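Local coordinates for uncharacterized protein (Exiguobacterium sibiricum, PDB 3B77) that is of unknown function but carries a bacterial pleckstrin homology (PH) domain joined to a helical region that probably mediates oligomerisation, at residues A[66-71]-A[92-97]; A[44-49]-A[180-185]. One frame throughout, in Å; residues are numbered along the deposited sequence.

The centres of contacts 1 and 2 lie about 11 Å apart, and the two meet through strands 47-52 and 62-67, consecutive in the chain and antiparallel neighbours in the five-stranded sheet. Contact 1 (66-71 with 92-97) joins the end of that sheet to the hairpin of strands 87-94 and 97-104, and so holds the two PH-domain sheets together. Contact 2 (44-49 with 180-185) spans far more sequence, so that contact 1 falls wholly between its two segments; it fastens the PH domain to the start of helix 184-191 in the C-terminal YvbH-like region, which probably serves oligomerisation. Tyr68 OH, 2.5 Å from Thr44 O, probably hydrogen-bonds directly between them.

Contact 1: residues A[66-71]-A[92-97]; sequences YPYAHY and FEIGGK
Tyr66 OH accepts a hydrogen bond of 2.8 Å from Lys97 NZ, which reaches the phenol at its edge, near the ring plane. This bond bridges the two antiparallel sheets of the PH domain, from the end of strand 62-67 to the hairpin turn between strands 87-94 and 97-104. Lysine suits the place because its long chain, extended beyond CG and with CG anti to the backbone N (chi1 -166°), crosses the tyrosine side chain at about a right angle and brings CD within 3.2 Å of Tyr66 OH. The ammonium also makes a cation-pi contact with Tyr64 and a weak hydrogen bond to Tyr99 OH. A methionine in its place would probably leave Tyr66 OH without its donor across the contact and the Tyr64 ring without its cation.

Behind the polar pair, buried Ile94 supplies the apolar link. A trans chi1 (-177°) sets its CG1 3.7 Å from Tyr71 CB, and the extended chain beyond takes CD1 to 3.6 Å from Tyr66 CB. More loosely, Ile94 CD1 lies 4.5 Å from Tyr68 CD1 at the edge of a ring whose hydroxyl is bonded elsewhere, to Thr44 O and Tyr187 OH. Ile94 also begins the type II' turn that ends at Lys97. Gly95 has positive phi (66°), a conformation that favours glycine, and a CB there would collide with Tyr71 CD1. Lacking one, Gly95 sets its CA at the edge of the Tyr71 ring, 3.9 Å from Tyr71 CD1, while Tyr66 CD1 sits over the centre of one face of that ring.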
loop_
_atom_site.group_PDB
_atom_site.type_symbol
_atom_site.label_atom_id
_atom_site.label_comp_id
_atom_site.label_asym_id
_atom_site.label_seq_id
_atom_site.Cartn_x
_atom_site.Cartn_y
_atom_site.Cartn_z
ATOM N N TYR A 66 -31.116 -41.530 -7.025
ATOM C CA TYR A 66 -30.840 -40.109 -7.056
ATOM C C TYR A 66 -31.632 -39.458 -5.943
ATOM O O TYR A 66 -32.779 -39.091 -6.144
ATOM C CB TYR A 66 -31.216 -39.506 -8.412
ATOM C CG TYR A 66 -30.504 -40.131 -9.598
ATOM C CD1 TYR A 66 -29.136 -39.973 -9.771
ATOM C CD2 TYR A 66 -31.202 -40.865 -10.544
ATOM C CE1 TYR A 66 -28.459 -40.548 -10.860
ATOM C CE2 TYR A 66 -30.549 -41.437 -11.636
ATOM C CZ TYR A 66 -29.167 -41.281 -11.795
ATOM O OH TYR A 66 -28.500 -41.849 -12.881
ATOM N N PRO A 67 -31.031 -39.345 -4.751
ATOM C CA PRO A 67 -31.690 -38.618 -3.668
ATOM C C PRO A 67 -31.861 -37.165 -4.062
ATOM O O PRO A 67 -30.925 -36.561 -4.581
ATOM C CB PRO A 67 -30.698 -38.750 -2.497
ATOM C CG PRO A 67 -29.875 -39.953 -2.834
ATOM C CD PRO A 67 -29.721 -39.875 -4.323
ATOM N N TYR A 68 -33.050 -36.624 -3.847
ATOM C CA TYR A 68 -33.357 -35.257 -4.296
ATOM C C TYR A 68 -32.350 -34.258 -3.740
ATOM O O TYR A 68 -31.916 -33.333 -4.466
ATOM C CB TYR A 68 -34.781 -34.842 -3.877
ATOM C CG TYR A 68 -35.849 -35.822 -4.314
ATOM C CD1 TYR A 68 -35.910 -36.275 -5.631
ATOM C CD2 TYR A 68 -36.792 -36.283 -3.420
ATOM C CE1 TYR A 68 -36.892 -37.181 -6.036
ATOM C CE2 TYR A 68 -37.770 -37.162 -3.805
ATOM C CZ TYR A 68 -37.825 -37.622 -5.110
ATOM O OH TYR A 68 -38.801 -38.525 -5.473
ATOM N N ALA A 69 -31.988 -34.478 -2.462
ATOM C CA ALA A 69 -31.024 -33.634 -1.726
ATOM C C ALA A 69 -29.691 -33.454 -2.427
ATOM O O ALA A 69 -29.083 -32.430 -2.262
ATOM C CB ALA A 69 -30.799 -34.168 -0.322
ATOM N N HIS A 70 -29.232 -34.439 -3.182
ATOM C CA HIS A 70 -27.956 -34.349 -3.894
ATOM C C HIS A 70 -28.139 -34.230 -5.391
ATOM O O HIS A 70 -27.186 -33.915 -6.104
ATOM C CB HIS A 70 -27.090 -35.577 -3.596
ATOM C CG HIS A 70 -26.862 -35.796 -2.137
ATOM N ND1 HIS A 70 -26.246 -34.855 -1.335
ATOM C CD2 HIS A 70 -27.192 -36.829 -1.324
ATOM C CE1 HIS A 70 -26.214 -35.295 -0.087
ATOM N NE2 HIS A 70 -26.781 -36.489 -0.051
ATOM N N TYR A 71 -29.342 -34.531 -5.885
ATOM C CA TYR A 71 -29.642 -34.432 -7.315
ATOM C C TYR A 71 -30.914 -33.624 -7.488
ATOM O O TYR A 71 -32.004 -34.161 -7.418
ATOM C CB TYR A 71 -29.812 -35.816 -7.926
ATOM C CG TYR A 71 -28.599 -36.677 -7.807
ATOM C CD1 TYR A 71 -27.596 -36.601 -8.736
ATOM C CD2 TYR A 71 -28.454 -37.551 -6.766
ATOM C CE1 TYR A 71 -26.477 -37.369 -8.636
ATOM C CE2 TYR A 71 -27.342 -38.327 -6.652
ATOM C CZ TYR A 71 -26.346 -38.227 -7.583
ATOM O OH TYR A 71 -25.197 -39.007 -7.484
ATOM N N PHE A 92 -37.874 -34.360 -17.289
ATOM C CA PHE A 92 -37.183 -33.602 -16.252
ATOM C C PHE A 92 -35.713 -33.959 -16.269
ATOM O O PHE A 92 -35.280 -34.861 -16.985
ATOM C CB PHE A 92 -37.762 -33.846 -14.856
ATOM C CG PHE A 92 -37.774 -35.278 -14.452
ATOM C CD1 PHE A 92 -38.849 -36.095 -14.775
ATOM C CD2 PHE A 92 -36.711 -35.818 -13.740
ATOM C CE1 PHE A 92 -38.847 -37.409 -14.404
ATOM C CE2 PHE A 92 -36.699 -37.124 -13.356
ATOM C CZ PHE A 92 -37.753 -37.930 -13.687
ATOM N N GLU A 93 -34.957 -33.202 -15.491
ATOM C CA GLU A 93 -33.549 -33.427 -15.307
ATOM C C GLU A 93 -33.315 -33.547 -13.821
ATOM O O GLU A 93 -33.768 -32.712 -13.037
ATOM C CB GLU A 93 -32.742 -32.273 -15.895
ATOM C CG GLU A 93 -32.927 -32.121 -17.421
ATOM C CD GLU A 93 -32.079 -31.026 -18.045
ATOM O OE1 GLU A 93 -31.210 -30.439 -17.343
ATOM O OE2 GLU A 93 -32.298 -30.771 -19.258
ATOM N N ILE A 94 -32.622 -34.608 -13.437
ATOM C CA ILE A 94 -32.335 -34.892 -12.031
ATOM C C ILE A 94 -30.814 -34.983 -11.910
ATOM O O ILE A 94 -30.167 -35.798 -12.576
ATOM C CB ILE A 94 -33.093 -36.139 -11.554
ATOM C CG1 ILE A 94 -32.828 -36.371 -10.081
ATOM C CG2 ILE A 94 -32.750 -37.369 -12.400
ATOM C CD1 ILE A 94 -33.816 -37.317 -9.475
ATOM N N GLY A 95 -30.243 -34.120 -11.068
ATOM C CA GLY A 95 -28.808 -33.850 -11.157
ATOM C C GLY A 95 -28.770 -33.173 -12.511
ATOM O O GLY A 95 -29.542 -32.236 -12.740
ATOM N N GLY A 96 -27.946 -33.657 -13.434
ATOM C CA GLY A 96 -27.950 -33.125 -14.796
ATOM C C GLY A 96 -28.486 -34.106 -15.806
ATOM O O GLY A 96 -28.502 -33.815 -17.006
ATOM N N LYS A 97 -28.914 -35.275 -15.327
ATOM C CA LYS A 97 -29.367 -36.356 -16.203
ATOM C C LYS A 97 -30.800 -36.128 -16.736
ATOM O O LYS A 97 -31.715 -35.818 -15.968
ATOM C CB LYS A 97 -29.272 -37.703 -15.466
ATOM C CG LYS A 97 -29.391 -38.959 -16.374
ATOM C CD LYS A 97 -29.140 -40.238 -15.572
ATOM C CE LYS A 97 -29.369 -41.508 -16.364
ATOM N NZ LYS A 97 -29.243 -42.687 -15.449
#

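Contact 2: residues A[44-49]-A[180-185]; sequences TNLALV and QKDFGS
Lys181 O and Leu46 O are joined by one water, which donates to both carbonyl oxygens, 2.7 Å from each. Lys181 NZ forms a salt bridge with Glu127 OE2 of the second subunit, a reach that the long lysine chain can span.

At Asp182, chi1 of -160° swings the carboxylate so that its two oxygens serve different partners. Asp182 OD1 accepts from Gly184 N at 2.8 Å, met nearly along the C-O axis, closing an Asx turn just ahead of helix 184-191, and lies 3.3 Å from Asn45 CB. Asp182 OD2 takes a weak bond from Asn45 ND2, also 3.3 Å long, with the amide and carboxylate planes 62° apart. Asn45 OD1 accepts from Lys29 N, so asparagine can serve as donor and acceptor at once. Here the turn leading into PH-domain strand 47-52 meets the C-terminal region, whose sequence resembles the YvbH-like oligomerisation region.

Phe183, at the N-cap position, donates its backbone N to Asn45 O at 3.0 Å, in the carbonyl plane and fairly straight (162°). Its ring packs on Ile121 and Lys124 of helix 108-146, where a large aromatic suits the buried position, and Gln180 NE2, which donates to Asp182 O, lies over one face toward the rim. Gly184 then brings its CA to 3.6 Å from Asn45 CB, where a side chain would be tight.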
loop_
_atom_site.group_PDB
_atom_site.type_symbol
_atom_site.label_atom_id
_atom_site.label_comp_id
_atom_site.label_asym_id
_atom_site.label_seq_id
_atom_site.Cartn_x
_atom_site.Cartn_y
_atom_site.Cartn_z
ATOM N N THR A 44 -39.936 -41.857 -4.701
ATOM C CA THR A 44 -40.151 -41.936 -3.255
ATOM C C THR A 44 -40.023 -40.540 -2.657
ATOM O O THR A 44 -39.729 -39.565 -3.384
ATOM C CB THR A 44 -39.108 -42.856 -2.544
ATOM O OG1 THR A 44 -37.890 -42.138 -2.332
ATOM C CG2 THR A 44 -38.827 -44.124 -3.346
ATOM N N ASN A 45 -40.248 -40.456 -1.337
ATOM C CA ASN A 45 -40.092 -39.206 -0.611
ATOM C C ASN A 45 -38.655 -38.719 -0.573
ATOM O O ASN A 45 -38.417 -37.531 -0.445
ATOM C CB ASN A 45 -40.629 -39.313 0.819
ATOM C CG ASN A 45 -40.024 -40.444 1.583
ATOM O OD1 ASN A 45 -39.810 -41.520 1.043
ATOM N ND2 ASN A 45 -39.746 -40.220 2.839
ATOM N N LEU A 46 -37.700 -39.628 -0.722
ATOM C CA LEU A 46 -36.297 -39.279 -0.655
ATOM C C LEU A 46 -35.566 -39.250 -1.984
ATOM O O LEU A 46 -34.565 -38.533 -2.098
ATOM C CB LEU A 46 -35.562 -40.258 0.252
ATOM C CG LEU A 46 -36.126 -40.491 1.646
ATOM C CD1 LEU A 46 -35.429 -41.715 2.262
ATOM C CD2 LEU A 46 -36.062 -39.248 2.592
ATOM N N ALA A 47 -36.016 -40.026 -2.972
ATOM C CA ALA A 47 -35.243 -40.211 -4.210
ATOM C C ALA A 47 -36.035 -40.771 -5.370
ATOM O O ALA A 47 -37.188 -41.223 -5.199
ATOM C CB ALA A 47 -34.067 -41.158 -3.961
ATOM N N LEU A 48 -35.395 -40.697 -6.555
ATOM C CA LEU A 48 -35.801 -41.438 -7.758
ATOM C C LEU A 48 -34.925 -42.737 -7.826
ATOM O O LEU A 48 -33.685 -42.700 -7.934
ATOM C CB LEU A 48 -35.641 -40.614 -9.055
ATOM C CG LEU A 48 -35.782 -41.395 -10.379
ATOM C CD1 LEU A 48 -37.178 -42.028 -10.552
ATOM C CD2 LEU A 48 -35.399 -40.517 -11.602
ATOM N N VAL A 49 -35.603 -43.879 -7.741
ATOM C CA VAL A 49 -34.962 -45.176 -7.852
ATOM C C VAL A 49 -35.356 -45.650 -9.237
ATOM O O VAL A 49 -36.516 -45.676 -9.569
ATOM C CB VAL A 49 -35.417 -46.119 -6.732
ATOM C CG1 VAL A 49 -34.846 -47.502 -6.908
ATOM C CG2 VAL A 49 -35.031 -45.545 -5.382
ATOM N N GLN A 180 -33.236 -29.695 1.748
ATOM C CA GLN A 180 -34.078 -30.673 2.429
ATOM C C GLN A 180 -34.045 -32.053 1.760
ATOM O O GLN A 180 -33.859 -32.189 0.546
ATOM C CB GLN A 180 -35.488 -30.137 2.642
ATOM C CG GLN A 180 -36.486 -30.286 1.539
ATOM C CD GLN A 180 -37.852 -29.604 1.895
ATOM O OE1 GLN A 180 -37.894 -28.441 2.355
ATOM N NE2 GLN A 180 -38.959 -30.327 1.676
ATOM N N LYS A 181 -34.183 -33.080 2.577
ATOM C CA LYS A 181 -34.074 -34.453 2.097
ATOM C C LYS A 181 -35.406 -35.036 1.642
ATOM O O LYS A 181 -35.473 -35.738 0.630
ATOM C CB LYS A 181 -33.454 -35.332 3.203
ATOM C CG LYS A 181 -31.943 -35.228 3.215
ATOM C CD LYS A 181 -31.290 -35.632 4.520
ATOM C CE LYS A 181 -29.784 -35.985 4.279
ATOM N NZ LYS A 181 -29.120 -35.174 3.168
ATOM N N ASP A 182 -36.449 -34.693 2.390
ATOM C CA ASP A 182 -37.757 -35.278 2.252
ATOM C C ASP A 182 -38.780 -34.348 1.563
ATOM O O ASP A 182 -38.990 -33.204 1.963
ATOM C CB ASP A 182 -38.246 -35.652 3.655
ATOM C CG ASP A 182 -39.330 -36.654 3.642
ATOM O OD1 ASP A 182 -40.132 -36.688 2.700
ATOM O OD2 ASP A 182 -39.386 -37.417 4.602
ATOM N N PHE A 183 -39.443 -34.900 0.554
ATOM C CA PHE A 183 -40.415 -34.203 -0.254
ATOM C C PHE A 183 -41.676 -35.045 -0.348
ATOM O O PHE A 183 -42.418 -34.969 -1.340
ATOM C CB PHE A 183 -39.829 -33.965 -1.649
ATOM C CG PHE A 183 -38.767 -32.886 -1.691
ATOM C CD1 PHE A 183 -39.121 -31.558 -1.808
ATOM C CD2 PHE A 183 -37.416 -33.210 -1.635
ATOM C CE1 PHE A 183 -38.168 -30.590 -1.838
ATOM C CE2 PHE A 183 -36.452 -32.226 -1.693
ATOM C CZ PHE A 183 -36.832 -30.919 -1.792
ATOM N N GLY A 184 -41.922 -35.854 0.678
ATOM C CA GLY A 184 -43.122 -36.671 0.704
ATOM C C GLY A 184 -44.390 -35.831 0.632
ATOM O O GLY A 184 -45.310 -36.146 -0.121
ATOM N N SER A 185 -44.418 -34.740 1.385
ATOM C CA SER A 185 -45.594 -33.891 1.473
ATOM C C SER A 185 -45.942 -33.303 0.123
ATOM O O SER A 185 -47.099 -32.999 -0.149
ATOM C CB SER A 185 -45.394 -32.785 2.502
ATOM O OG SER A 185 -44.200 -32.068 2.264
HETATM O O HOH W 1 -33.261 -36.683 -0.623
#